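PDB 4H3K: RNA polymerase II subunit A C-terminal domain phosphatase SSU72 from Homo sapiens, which dephosphorylates phosphoserine and phosphothreonine in the C-terminal domain of RNA polymerase II and takes part in RNA processing, polyadenylation and termination. Local coordinates for residues N44-K48 with R49-V53. The protein carries 1 engineered substitution. Numbering follows the deposited sequence.
Sequences NILSK and RGFSV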
loop_
_atom_site.group_PDB
_atom_site.type_symbol
_atom_site.label_atom_id
_atom_site.label_comp_id
_atom_site.label_asym_id
_atom_site.label_seq_id
_atom_site.Cartn_x
_atom_site.Cartn_y
_atom_site.Cartn_z
ATOM N N ASN B 44 -1.567 -0.112 -24.426
ATOM C CA ASN B 44 -0.883 0.203 -25.679
ATOM C C ASN B 44 -0.348 1.651 -25.708
ATOM O O ASN B 44 0.850 1.859 -25.971
ATOM C CB ASN B 44 -1.783 -0.122 -26.890
ATOM C CG ASN B 44 -1.031 -0.052 -28.244
ATOM O OD1 ASN B 44 -1.321 0.817 -29.073
ATOM N ND2 ASN B 44 -0.062 -0.941 -28.449
ATOM N N ILE B 45 -1.202 2.641 -25.434
ATOM C CA ILE B 45 -0.764 4.051 -25.469
ATOM C C ILE B 45 0.332 4.295 -24.401
ATOM O O ILE B 45 1.398 4.867 -24.695
ATOM C CB ILE B 45 -1.955 5.058 -25.256
ATOM C CG1 ILE B 45 -3.049 4.902 -26.350
ATOM C CG2 ILE B 45 -1.456 6.530 -25.236
ATOM C CD1 ILE B 45 -2.565 4.520 -27.699
ATOM N N LEU B 46 0.087 3.840 -23.168
ATOM C CA LEU B 46 1.054 4.088 -22.076
ATOM C C LEU B 46 2.388 3.446 -22.410
ATOM O O LEU B 46 3.431 4.080 -22.270
ATOM C CB LEU B 46 0.524 3.615 -20.723
ATOM C CG LEU B 46 -0.613 4.501 -20.154
ATOM C CD1 LEU B 46 -1.286 3.829 -19.003
ATOM C CD2 LEU B 46 -0.115 5.869 -19.669
ATOM N N SER B 47 2.335 2.196 -22.880
ATOM C CA SER B 47 3.554 1.453 -23.182
ATOM C C SER B 47 4.360 2.192 -24.256
ATOM O O SER B 47 5.559 2.358 -24.119
ATOM C CB SER B 47 3.213 0.036 -23.619
ATOM O OG SER B 47 4.364 -0.598 -24.100
ATOM N N LYS B 48 3.674 2.663 -25.297
ATOM C CA LYS B 48 4.304 3.390 -26.408
ATOM C C LYS B 48 4.897 4.717 -25.971
ATOM O O LYS B 48 5.897 5.180 -26.532
ATOM C CB LYS B 48 3.292 3.613 -27.536
ATOM C CG LYS B 48 3.248 2.477 -28.533
ATOM C CD LYS B 48 1.977 2.534 -29.403
ATOM C CE LYS B 48 2.120 1.738 -30.701
ATOM N NZ LYS B 48 3.012 0.562 -30.502
ATOM N N ARG B 49 4.300 5.322 -24.953
ATOM C CA ARG B 49 4.805 6.581 -24.439
ATOM C C ARG B 49 5.767 6.444 -23.272
ATOM O O ARG B 49 6.030 7.401 -22.554
ATOM C CB ARG B 49 3.669 7.592 -24.228
ATOM C CG ARG B 49 3.373 8.315 -25.568
ATOM C CD ARG B 49 1.890 8.421 -25.850
ATOM N NE ARG B 49 1.587 8.696 -27.264
ATOM C CZ ARG B 49 0.668 9.579 -27.637
ATOM N NH1 ARG B 49 0.030 10.292 -26.700
ATOM N NH2 ARG B 49 0.420 9.786 -28.923
ATOM N N GLY B 50 6.327 5.247 -23.122
ATOM C CA GLY B 50 7.474 5.037 -22.240
ATOM C C GLY B 50 7.160 4.756 -20.773
ATOM O O GLY B 50 8.069 4.813 -19.947
ATOM N N PHE B 51 5.903 4.443 -20.441
ATOM C CA PHE B 51 5.538 4.086 -19.048
ATOM C C PHE B 51 5.713 2.611 -18.797
ATOM O O PHE B 51 5.621 1.806 -19.712
ATOM C CB PHE B 51 4.072 4.436 -18.743
ATOM C CG PHE B 51 3.823 5.907 -18.618
ATOM C CD1 PHE B 51 3.999 6.555 -17.399
ATOM C CD2 PHE B 51 3.428 6.647 -19.721
ATOM C CE1 PHE B 51 3.764 7.938 -17.278
ATOM C CE2 PHE B 51 3.219 8.024 -19.627
ATOM C CZ PHE B 51 3.372 8.669 -18.410
ATOM N N SER B 52 5.963 2.265 -17.543
ATOM C CA SER B 52 5.959 0.896 -17.121
ATOM C C SER B 52 4.504 0.606 -16.791
ATOM O O SER B 52 3.935 1.210 -15.902
ATOM C CB SER B 52 6.859 0.771 -15.883
ATOM O OG SER B 52 6.657 -0.469 -15.235
ATOM N N VAL B 53 3.885 -0.269 -17.562
ATOM C CA VAL B 53 2.463 -0.523 -17.441
ATOM C C VAL B 53 2.124 -2.016 -17.517
ATOM O O VAL B 53 2.742 -2.755 -18.251
ATOM C CB VAL B 53 1.656 0.329 -18.462
ATOM C CG1 VAL B 53 2.163 0.146 -19.901
ATOM C CG2 VAL B 53 0.127 0.077 -18.352
#
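Leu46 meets Phe51 and Val53 where helix 38-48 ends and the chain turns back into strand 52-57. Leu46 CB lies 3.9 Å from CG1 of Val53 and also borders CB of Phe51. With CG anti to the carbonyl carbon (chi1 -72°) and chi2 at 167°, the two methyls part: Leu46 CD1 reaches Val53 CG2 at 4.1 Å, while Leu46 CD2 packs 3.6 Å from Phe51 CD2 and touches Phe51 CE2 beside it. Val53 CG1 extends further, to the backbone N and CB of Ser47.

The main chain ends the helix in a Schellman motif. Phe51 N donates to Leu46 O at 3.1 Å, nearly straight at 164° but from above the carbonyl plane, and Gly50 N donates to Ser47 O at 3.2 Å; Gly50, with its positive phi, is the C' residue. Arg49 N still makes the helical bond to Ile45 O and adds a weak one to Leu46 O, which also sits in plane at the edge of the Phe51 ring. Alongside, Arg49 CD runs past Ile45 CG2 at 3.9 Å.

Phe51 and Arg49 continue onto helix 165-184, and Leu46 onto Val30 of strand 27-32. The carbonyls of Ile45, Leu46 and Ser47 thus find donors in the turn itself, while the apolar contacts of Leu46 are consistent with holding the second parallel strand of the beta-alpha-beta unit against the helix end.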